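Local coordinates for protein endosialidase (Enterobacteria phage phi92, PDB 4HIZ) that cleaves the alpha-2,8 and alpha-2,9 linkages of sialic acid polymers and probably helps the phage through the polysialic acid capsule of its host, at residues Y309-Y323 with R336-P350. Sequence-based numbering, arbitrary orientation. Where two conformers were deposited one is given.
Sequences YHNGDISPRRLGILY and RRTISQEYADNAAEP
Leu-319 packs its branched end against Ile-339, Ala-347 and Pro-350. With CG anti to the backbone N (chi1 -177°), the isopropyl end lies among them: CD2 is 3.6 Å from Ile-339 CD1 and touches the Pro-350 ring, while CD1 lies against Ala-347 CB and the Ala-348 backbone; Ala-344 CB lies against Leu-319 CB. Beside this apolar cluster the amide of Gln-341 grips segment 309-323: NE2 donates to Arg-317 O at 2.9 Å, and OE1 takes a weak bond from NH1 of Arg-318, whose guanidinium is nearly coplanar with the amide. Arg-318 NH1 also bonds Arg-317 O, from the face of that carbonyl opposite to Gln-341 NE2. Asp-345 OD1, a second acceptor for NE2, helps fix the rotation of the amide. Arg-317 itself runs extended past the turn at Ala-344 to Ala-347, and its NH1 donates to Ala-347 O at 2.8 Å, in the guanidinium plane but from above the carbonyl plane. On another flank, Ala-348 CB sits over a face of the His-310 imidazole, 3.6 Å from its centroid, a CH-pi contact. At the far end the Arg-337 guanidinium stacks on the Tyr-323 ring, planes 10° apart, a cation-pi pair; Arg-337 NH1 is also hydrogen-bonded to Leu-381 O. Tyr-309 OH and Arg-336 NH1 share a water, and Arg-336 NH2 bonds Leu-287 O. Backbone bonds pair Ile-321 with Arg-337 in antiparallel register, and Ile-339 N donates to Leu-319 O at 2.9 Å. Asp-286 forms a salt bridge with Arg-318. Strands 304-311, 318-324 and 335-338 belong to a four-stranded antiparallel sheet, consistent with a blade of the catalytic beta-propeller; helix 341-344 leads into 347-355, first strand of the next sheet, whose neighbour 358-365 packs Thr-363 on Leu-319 and Ile-339.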
ATOM      1  N   TYR A 309     -37.060  -0.173 -12.435  1.00 13.05           N
ATOM      2  CA  TYR A 309     -37.323   1.110 -11.758  1.00 13.64           C
ATOM      3  C   TYR A 309     -38.492   0.977 -10.796  1.00 12.77           C
ATOM      4  O   TYR A 309     -39.284   0.010 -10.865  1.00 12.62           O
ATOM      5  CB  TYR A 309     -37.663   2.235 -12.780  1.00 12.84           C
ATOM      6  CG  TYR A 309     -39.138   2.240 -13.214  1.00 12.84           C
ATOM      7  CD1 TYR A 309     -39.592   1.351 -14.198  1.00 13.66           C
ATOM      8  CD2 TYR A 309     -40.045   3.114 -12.632  1.00 14.05           C
ATOM      9  CE1 TYR A 309     -40.915   1.350 -14.622  1.00 14.92           C
ATOM     10  CE2 TYR A 309     -41.390   3.102 -13.031  1.00 15.12           C
ATOM     11  CZ  TYR A 309     -41.805   2.217 -14.018  1.00 15.41           C
ATOM     12  OH  TYR A 309     -43.141   2.192 -14.418  1.00 16.50           O
ATOM     13  N   HIS A 310     -38.579   1.924  -9.881  1.00 13.23           N
ATOM     14  CA  HIS A 310     -39.810   2.028  -9.095  1.00 13.79           C
ATOM     15  C   HIS A 310     -40.059   3.469  -8.690  1.00 14.76           C
ATOM     16  O   HIS A 310     -39.147   4.333  -8.700  1.00 14.74           O
ATOM     17  CB  HIS A 310     -39.722   1.114  -7.840  1.00 14.23           C
ATOM     18  CG  HIS A 310     -38.943   1.698  -6.699  1.00 14.94           C
ATOM     19  ND1 HIS A 310     -37.566   1.702  -6.654  1.00 15.98           N
ATOM     20  CD2 HIS A 310     -39.359   2.289  -5.549  1.00 16.00           C
ATOM     21  CE1 HIS A 310     -37.162   2.262  -5.519  1.00 16.16           C
ATOM     22  NE2 HIS A 310     -38.232   2.643  -4.836  1.00 16.48           N
ATOM     23  N   ASN A 311     -41.325   3.717  -8.352  1.00 14.30           N
ATOM     24  CA  ASN A 311     -41.733   4.924  -7.673  1.00 15.06           C
ATOM     25  C   ASN A 311     -42.118   4.483  -6.272  1.00 16.27           C
ATOM     26  O   ASN A 311     -43.091   3.720  -6.107  1.00 16.60           O
ATOM     27  CB  ASN A 311     -42.951   5.541  -8.394  1.00 14.56           C
ATOM     28  CG  ASN A 311     -43.833   6.348  -7.440  1.00 17.42           C
ATOM     29  OD1 ASN A 311     -43.324   7.003  -6.520  1.00 17.93           O
ATOM     30  ND2 ASN A 311     -45.168   6.299  -7.652  1.00 17.86           N
ATOM     31  N   GLY A 312     -41.357   4.933  -5.263  1.00 16.85           N
ATOM     32  CA  GLY A 312     -41.704   4.675  -3.871  1.00 18.33           C
ATOM     33  C   GLY A 312     -41.998   5.949  -3.096  1.00 20.12           C
ATOM     34  O   GLY A 312     -42.045   5.929  -1.859  1.00 21.91           O
ATOM     35  N   ASP A 313     -42.211   7.053  -3.824  1.00 20.43           N
ATOM     36  CA  ASP A 313     -42.367   8.386  -3.231  1.00 22.24           C
ATOM     37  C   ASP A 313     -43.825   8.822  -3.185  1.00 21.16           C
ATOM     38  O   ASP A 313     -44.256   9.489  -2.234  1.00 22.34           O
ATOM     39  CB  ASP A 313     -41.574   9.442  -4.021  1.00 25.24           C
ATOM     40  CG  ASP A 313     -40.076   9.429  -3.693  1.00 28.79           C
ATOM     41  OD1 ASP A 313     -39.710   9.902  -2.594  1.00 32.11           O
ATOM     42  OD2 ASP A 313     -39.251   8.965  -4.526  1.00 28.87           O
ATOM     43  N   ILE A 314     -44.575   8.452  -4.219  1.00 20.00           N
ATOM     44  CA  ILE A 314     -45.976   8.898  -4.343  1.00 19.98           C
ATOM     45  C   ILE A 314     -46.900   7.680  -4.383  1.00 20.27           C
ATOM     46  O   ILE A 314     -46.707   6.792  -5.197  1.00 21.41           O
ATOM     47  CB  ILE A 314     -46.192   9.662  -5.671  1.00 21.04           C
ATOM     48  CG1 ILE A 314     -45.084  10.698  -5.929  1.00 22.91           C
ATOM     49  CG2 ILE A 314     -47.597  10.292  -5.714  1.00 21.30           C
ATOM     50  CD1 ILE A 314     -44.971  11.808  -4.882  1.00 25.03           C
ATOM     51  N   SER A 315     -47.894   7.601  -3.506  1.00 19.71           N
ATOM     52  CA  SER A 315     -48.877   6.535  -3.646  1.00 22.32           C
ATOM     53  C   SER A 315     -49.804   6.935  -4.789  1.00 20.56           C
ATOM     54  O   SER A 315     -50.176   8.086  -4.882  1.00 21.87           O
ATOM     55  CB  SER A 315     -49.720   6.353  -2.386  1.00 30.80           C
ATOM     56  OG  SER A 315     -48.943   5.775  -1.369  1.00 39.28           O
ATOM     57  N   PRO A 316     -50.193   5.985  -5.639  1.00 20.27           N
ATOM     58  CA  PRO A 316     -49.874   4.550  -5.625  1.00 19.80           C
ATOM     59  C   PRO A 316     -48.476   4.288  -6.182  1.00 19.01           C
ATOM     60  O   PRO A 316     -48.068   4.931  -7.144  1.00 19.01           O
ATOM     61  CB  PRO A 316     -50.953   3.950  -6.541  1.00 21.54           C
ATOM     62  CG  PRO A 316     -51.247   5.065  -7.517  1.00 22.37           C
ATOM     63  CD  PRO A 316     -51.144   6.341  -6.708  1.00 21.82           C
ATOM     64  N   ARG A 317     -47.750   3.361  -5.561  1.00 17.47           N
ATOM     65  CA  ARG A 317     -46.426   2.990  -6.084  1.00 16.48           C
ATOM     66  C   ARG A 317     -46.538   2.369  -7.472  1.00 16.56           C
ATOM     67  O   ARG A 317     -47.575   1.783  -7.827  1.00 17.21           O
ATOM     68  CB  ARG A 317     -45.752   1.971  -5.165  1.00 16.86           C
ATOM     69  CG  ARG A 317     -45.357   2.544  -3.820  1.00 17.97           C
ATOM     70  CD  ARG A 317     -44.296   1.705  -3.145  1.00 19.05           C
ATOM     71  NE  ARG A 317     -44.038   2.303  -1.852  1.00 21.78           N
ATOM     72  CZ  ARG A 317     -42.955   2.100  -1.153  1.00 25.04           C
ATOM     73  NH1 ARG A 317     -42.013   1.297  -1.637  1.00 27.41           N
ATOM     74  NH2 ARG A 317     -42.818   2.705   0.022  1.00 24.97           N
ATOM     75  N   ARG A 318     -45.464   2.482  -8.256  1.00 16.46           N
ATOM     76  CA  ARG A 318     -45.331   1.715  -9.497  1.00 16.80           C
ATOM     77  C   ARG A 318     -43.974   1.027  -9.459  1.00 15.48           C
ATOM     78  O   ARG A 318     -43.025   1.590  -8.917  1.00 15.89           O
ATOM     79  CB  ARG A 318     -45.375   2.608 -10.739  1.00 18.40           C
ATOM     80  CG  ARG A 318     -46.801   2.947 -11.254  1.00 19.75           C
ATOM     81  CD  ARG A 318     -47.413   4.009 -10.400  1.00 19.95           C
ATOM     82  NE  ARG A 318     -48.738   4.408 -10.929  1.00 20.23           N
ATOM     83  CZ  ARG A 318     -49.870   3.792 -10.619  1.00 21.15           C
ATOM     84  NH1 ARG A 318     -49.831   2.757  -9.780  1.00 22.19           N
ATOM     85  NH2 ARG A 318     -51.038   4.218 -11.130  1.00 21.78           N
ATOM     86  N   LEU A 319     -43.886  -0.179 -10.002  1.00 13.70           N
ATOM     87  CA  LEU A 319     -42.587  -0.861 -10.055  1.00 13.84           C
ATOM     88  C   LEU A 319     -42.583  -1.651 -11.347  1.00 14.62           C
ATOM     89  O   LEU A 319     -43.599  -2.271 -11.716  1.00 14.51           O
ATOM     90  CB  LEU A 319     -42.491  -1.800  -8.859  1.00 14.08           C
ATOM     91  CG  LEU A 319     -41.149  -2.544  -8.742  1.00 14.20           C
ATOM     92  CD1 LEU A 319     -40.753  -2.759  -7.248  1.00 14.19           C
ATOM     93  CD2 LEU A 319     -41.149  -3.884  -9.489  1.00 14.75           C
ATOM     94  N   GLY A 320     -41.453  -1.656 -12.048  1.00 14.51           N
ATOM     95  CA  GLY A 320     -41.409  -2.489 -13.240  1.00 14.15           C
ATOM     96  C   GLY A 320     -40.127  -2.257 -13.989  1.00 13.76           C
ATOM     97  O   GLY A 320     -39.048  -2.128 -13.374  1.00 13.32           O
ATOM     98  N   ILE A 321     -40.239  -2.192 -15.319  1.00 13.98           N
ATOM     99  CA  ILE A 321     -39.055  -2.025 -16.152  1.00 13.80           C
ATOM    100  C   ILE A 321     -39.219  -0.870 -17.124  1.00 14.26           C
ATOM    101  O   ILE A 321     -40.335  -0.513 -17.507  1.00 14.92           O
ATOM    102  CB  ILE A 321     -38.733  -3.316 -16.932  1.00 13.37           C
ATOM    103  CG1 ILE A 321     -39.801  -3.619 -18.016  1.00 14.35           C
ATOM    104  CG2 ILE A 321     -38.564  -4.507 -15.931  1.00 14.83           C
ATOM    105  CD1 ILE A 321     -39.456  -4.859 -18.848  1.00 15.02           C
ATOM    106  N   LEU A 322     -38.098  -0.285 -17.516  1.00 13.98           N
ATOM    107  CA  LEU A 322     -38.053   0.569 -18.695  1.00 14.46           C
ATOM    108  C   LEU A 322     -37.512  -0.313 -19.807  1.00 14.33           C
ATOM    109  O   LEU A 322     -36.359  -0.784 -19.741  1.00 13.91           O
ATOM    110  CB  LEU A 322     -37.125   1.762 -18.467  1.00 14.75           C
ATOM    111  CG  LEU A 322     -37.427   2.566 -17.177  1.00 15.97           C
ATOM    112  CD1 LEU A 322     -36.462   3.734 -17.086  1.00 17.68           C
ATOM    113  CD2 LEU A 322     -38.897   3.084 -17.136  1.00 16.64           C
ATOM    114  N   TYR A 323     -38.327  -0.526 -20.839  1.00 14.87           N
ATOM    115  CA  TYR A 323     -37.968  -1.428 -21.916  1.00 15.82           C
ATOM    116  C   TYR A 323     -37.506  -0.632 -23.148  1.00 15.43           C
ATOM    117  O   TYR A 323     -38.254   0.184 -23.680  1.00 15.40           O
ATOM    118  CB  TYR A 323     -39.171  -2.339 -22.250  1.00 17.50           C
ATOM    119  CG  TYR A 323     -38.982  -3.144 -23.510  1.00 21.50           C
ATOM    120  CD1 TYR A 323     -38.325  -4.354 -23.497  1.00 24.72           C
ATOM    121  CD2 TYR A 323     -39.465  -2.667 -24.722  1.00 23.30           C
ATOM    122  CE1 TYR A 323     -38.151  -5.070 -24.678  1.00 26.65           C
ATOM    123  CE2 TYR A 323     -39.289  -3.361 -25.885  1.00 25.83           C
ATOM    124  CZ  TYR A 323     -38.641  -4.556 -25.868  1.00 27.62           C
ATOM    125  OH  TYR A 323     -38.501  -5.219 -27.089  1.00 30.47           O
ATOM    126  N   ARG A 336     -42.572   2.011 -20.273  1.00 16.20           N
ATOM    127  CA  ARG A 336     -42.691   1.530 -18.901  1.00 16.03           C
ATOM    128  C   ARG A 336     -43.628   0.333 -18.888  1.00 16.11           C
ATOM    129  O   ARG A 336     -44.774   0.407 -19.406  1.00 17.74           O
ATOM    130  CB  ARG A 336     -43.259   2.625 -18.006  1.00 16.22           C
ATOM    131  CG  ARG A 336     -42.426   3.898 -17.964  1.00 17.29           C
ATOM    132  CD  ARG A 336     -42.962   4.833 -16.874  1.00 19.93           C
ATOM    133  NE  ARG A 336     -42.282   6.124 -16.927  1.00 19.96           N
ATOM    134  CZ  ARG A 336     -42.060   6.885 -15.870  1.00 18.68           C
ATOM    135  NH1 ARG A 336     -42.480   6.487 -14.674  1.00 17.75           N
ATOM    136  NH2 ARG A 336     -41.446   8.057 -16.021  1.00 18.29           N
ATOM    137  N   ARG A 337     -43.167  -0.770 -18.317  1.00 14.97           N
ATOM    138  CA  ARG A 337     -43.986  -1.970 -18.168  1.00 15.42           C
ATOM    139  C   ARG A 337     -44.009  -2.366 -16.708  1.00 15.99           C
ATOM    140  O   ARG A 337     -42.952  -2.696 -16.140  1.00 16.28           O
ATOM    141  CB  ARG A 337     -43.423  -3.090 -19.045  1.00 16.67           C
ATOM    142  CG  ARG A 337     -43.536  -2.734 -20.562  1.00 18.71           C
ATOM    143  CD  ARG A 337     -42.836  -3.710 -21.460  1.00 20.57           C
ATOM    144  NE  ARG A 337     -43.018  -3.283 -22.858  1.00 22.93           N
ATOM    145  CZ  ARG A 337     -42.677  -3.996 -23.914  1.00 23.34           C
ATOM    146  NH1 ARG A 337     -42.150  -5.191 -23.759  1.00 21.36           N
ATOM    147  NH2 ARG A 337     -42.909  -3.514 -25.133  1.00 25.96           N
ATOM    148  N   THR A 338     -45.176  -2.317 -16.087  1.00 15.83           N
ATOM    149  CA  THR A 338     -45.231  -2.464 -14.615  1.00 16.80           C
ATOM    150  C   THR A 338     -45.797  -3.805 -14.171  1.00 16.98           C
ATOM    151  O   THR A 338     -46.542  -4.471 -14.918  1.00 17.97           O
ATOM    152  CB  THR A 338     -46.088  -1.348 -13.963  1.00 19.91           C
ATOM    153  OG1 THR A 338     -47.405  -1.363 -14.519  1.00 21.75           O
ATOM    154  CG2 THR A 338     -45.455   0.027 -14.213  1.00 22.33           C
ATOM    155  N   ILE A 339     -45.439  -4.200 -12.952  1.00 16.01           N
ATOM    156  CA  ILE A 339     -46.076  -5.345 -12.324  1.00 15.09           C
ATOM    157  C   ILE A 339     -47.368  -4.863 -11.655  1.00 15.93           C
ATOM    158  O   ILE A 339     -47.616  -3.652 -11.542  1.00 16.82           O
ATOM    159  CB  ILE A 339     -45.131  -6.026 -11.298  1.00 15.34           C
ATOM    160  CG1 ILE A 339     -44.874  -5.123 -10.072  1.00 15.80           C
ATOM    161  CG2 ILE A 339     -43.830  -6.423 -11.987  1.00 15.58           C
ATOM    162  CD1 ILE A 339     -44.109  -5.875  -8.933  1.00 17.33           C
ATOM    163  N   SER A 340     -48.208  -5.802 -11.249  1.00 16.77           N
ATOM    164  CA  SER A 340     -49.513  -5.498 -10.657  0.59 19.13           C
ATOM    165  C   SER A 340     -49.393  -4.698  -9.366  1.00 17.60           C
ATOM    166  O   SER A 340     -48.421  -4.875  -8.615  1.00 16.99           O
ATOM    167  CB  SER A 340     -50.246  -6.809 -10.363  0.59 23.05           C
ATOM    168  OG  SER A 340     -50.419  -7.584 -11.546  0.59 24.60           O
ATOM    169  N   GLN A 341     -50.405  -3.886  -9.063  1.00 16.81           N
ATOM    170  CA  GLN A 341     -50.379  -3.050  -7.878  1.00 17.00           C
ATOM    171  C   GLN A 341     -50.190  -3.876  -6.602  1.00 17.70           C
ATOM    172  O   GLN A 341     -49.485  -3.454  -5.668  1.00 17.67           O
ATOM    173  CB  GLN A 341     -51.696  -2.252  -7.798  1.00 17.76           C
ATOM    174  CG  GLN A 341     -51.604  -1.128  -6.772  1.00 19.93           C
ATOM    175  CD  GLN A 341     -50.634  -0.079  -7.244  1.00 21.32           C
ATOM    176  OE1 GLN A 341     -50.835   0.521  -8.310  1.00 23.24           O
ATOM    177  NE2 GLN A 341     -49.567   0.143  -6.480  1.00 19.75           N
ATOM    178  N   GLU A 342     -50.807  -5.056  -6.577  1.00 17.93           N
ATOM    179  CA  GLU A 342     -50.740  -5.951  -5.417  1.00 18.80           C
ATOM    180  C   GLU A 342     -49.297  -6.215  -4.986  1.00 17.30           C
ATOM    181  O   GLU A 342     -48.996  -6.323  -3.788  1.00 18.11           O
ATOM    182  CB  GLU A 342     -51.417  -7.283  -5.761  1.00 22.07           C
ATOM    183  CG  GLU A 342     -51.307  -8.350  -4.708  1.00 25.25           C
ATOM    184  CD  GLU A 342     -52.121  -9.596  -5.018  1.00 27.66           C
ATOM    185  OE1 GLU A 342     -52.701  -9.685  -6.123  1.00 29.37           O
ATOM    186  OE2 GLU A 342     -52.184 -10.494  -4.148  1.00 29.06           O
ATOM    187  N   TYR A 343     -48.416  -6.349  -5.970  1.00 15.69           N
ATOM    188  CA  TYR A 343     -47.020  -6.726  -5.697  1.00 15.56           C
ATOM    189  C   TYR A 343     -46.081  -5.521  -5.740  1.00 15.97           C
ATOM    190  O   TYR A 343     -44.951  -5.599  -5.265  1.00 16.61           O
ATOM    191  CB  TYR A 343     -46.598  -7.805  -6.704  1.00 15.61           C
ATOM    192  CG  TYR A 343     -47.403  -9.068  -6.511  1.00 16.23           C
ATOM    193  CD1 TYR A 343     -47.127  -9.929  -5.447  1.00 16.47           C
ATOM    194  CD2 TYR A 343     -48.504  -9.359  -7.338  1.00 16.68           C
ATOM    195  CE1 TYR A 343     -47.883 -11.074  -5.241  1.00 17.36           C
ATOM    196  CE2 TYR A 343     -49.260 -10.484  -7.125  1.00 17.53           C
ATOM    197  CZ  TYR A 343     -48.946 -11.344  -6.095  1.00 18.27           C
ATOM    198  OH  TYR A 343     -49.704 -12.487  -5.925  1.00 20.28           O
ATOM    199  N   ALA A 344     -46.565  -4.392  -6.280  1.00 15.06           N
ATOM    200  CA  ALA A 344     -45.788  -3.134  -6.249  1.00 15.47           C
ATOM    201  C   ALA A 344     -45.903  -2.401  -4.911  1.00 15.97           C
ATOM    202  O   ALA A 344     -45.002  -1.625  -4.544  1.00 15.07           O
ATOM    203  CB  ALA A 344     -46.239  -2.186  -7.380  1.00 15.61           C
ATOM    204  N   ASP A 345     -47.020  -2.598  -4.196  1.00 16.44           N
ATOM    205  CA  ASP A 345     -47.206  -1.905  -2.911  1.00 15.67           C
ATOM    206  C   ASP A 345     -46.063  -2.322  -1.989  1.00 15.15           C
ATOM    207  O   ASP A 345     -45.635  -3.475  -2.035  1.00 15.41           O
ATOM    208  CB  ASP A 345     -48.529  -2.303  -2.239  1.00 16.44           C
ATOM    209  CG  ASP A 345     -49.736  -1.755  -2.977  1.00 20.29           C
ATOM    210  OD1 ASP A 345     -49.563  -0.746  -3.691  1.00 19.91           O
ATOM    211  OD2 ASP A 345     -50.858  -2.303  -2.824  1.00 23.80           O
ATOM    212  N   ASN A 346     -45.579  -1.398  -1.174  1.00 14.95           N
ATOM    213  CA  ASN A 346     -44.484  -1.749  -0.249  1.00 14.34           C
ATOM    214  C   ASN A 346     -43.294  -2.457  -0.918  1.00 14.46           C
ATOM    215  O   ASN A 346     -42.713  -3.375  -0.340  1.00 15.09           O
ATOM    216  CB  ASN A 346     -45.019  -2.658   0.856  1.00 15.17           C
ATOM    217  CG  ASN A 346     -46.225  -2.056   1.568  1.00 17.46           C
ATOM    218  OD1 ASN A 346     -47.338  -2.633   1.597  1.00 21.41           O
ATOM    219  ND2 ASN A 346     -46.027  -0.885   2.107  1.00 16.50           N
ATOM    220  N   ALA A 347     -42.933  -2.015  -2.114  1.00 13.94           N
ATOM    221  CA  ALA A 347     -41.869  -2.674  -2.882  1.00 13.24           C
ATOM    222  C   ALA A 347     -40.961  -1.650  -3.551  1.00 13.50           C
ATOM    223  O   ALA A 347     -41.349  -0.488  -3.748  1.00 14.65           O
ATOM    224  CB  ALA A 347     -42.492  -3.647  -3.912  1.00 13.38           C
ATOM    225  N   ALA A 348     -39.753  -2.095  -3.916  1.00 12.76           N
ATOM    226  CA  ALA A 348     -38.737  -1.220  -4.491  1.00 12.77           C
ATOM    227  C   ALA A 348     -37.713  -2.075  -5.222  1.00 13.21           C
ATOM    228  O   ALA A 348     -37.701  -3.304  -5.074  1.00 13.56           O
ATOM    229  CB  ALA A 348     -38.005  -0.468  -3.352  1.00 13.48           C
ATOM    230  N   GLU A 349     -36.867  -1.402  -6.008  1.00 13.33           N
ATOM    231  CA  GLU A 349     -35.581  -1.964  -6.441  1.00 13.19           C
ATOM    232  C   GLU A 349     -35.651  -3.356  -7.022  1.00 13.50           C
ATOM    233  O   GLU A 349     -35.052  -4.299  -6.487  1.00 13.65           O
ATOM    234  CB  GLU A 349     -34.602  -1.923  -5.261  1.00 13.57           C
ATOM    235  CG  GLU A 349     -34.210  -0.486  -4.947  1.00 15.26           C
ATOM    236  CD  GLU A 349     -33.346  -0.340  -3.694  1.00 17.31           C
ATOM    237  OE1 GLU A 349     -33.031  -1.363  -3.039  1.00 16.71           O
ATOM    238  OE2 GLU A 349     -32.998   0.815  -3.354  1.00 19.81           O
ATOM    239  N   PRO A 350     -36.359  -3.503  -8.143  1.00 12.43           N
ATOM    240  CA  PRO A 350     -36.403  -4.805  -8.813  1.00 11.90           C
ATOM    241  C   PRO A 350     -35.038  -5.235  -9.359  1.00 11.68           C
ATOM    242  O   PRO A 350     -34.345  -4.414  -9.962  1.00 12.73           O
ATOM    243  CB  PRO A 350     -37.370  -4.574  -9.982  1.00 12.93           C
ATOM    244  CG  PRO A 350     -37.253  -3.069 -10.254  1.00 13.24           C
ATOM    245  CD  PRO A 350     -37.130  -2.468  -8.865  1.00 13.39           C
TER
HETATM  246  O   HOH W   1     -44.424   4.400 -13.840  1.00 17.42           O
HETATM  247  O   HOH W   2     -48.785   1.938  -3.231  1.00 24.94           O
HETATM  248  O   HOH W   3     -46.609  -1.204 -10.645  1.00 19.18           O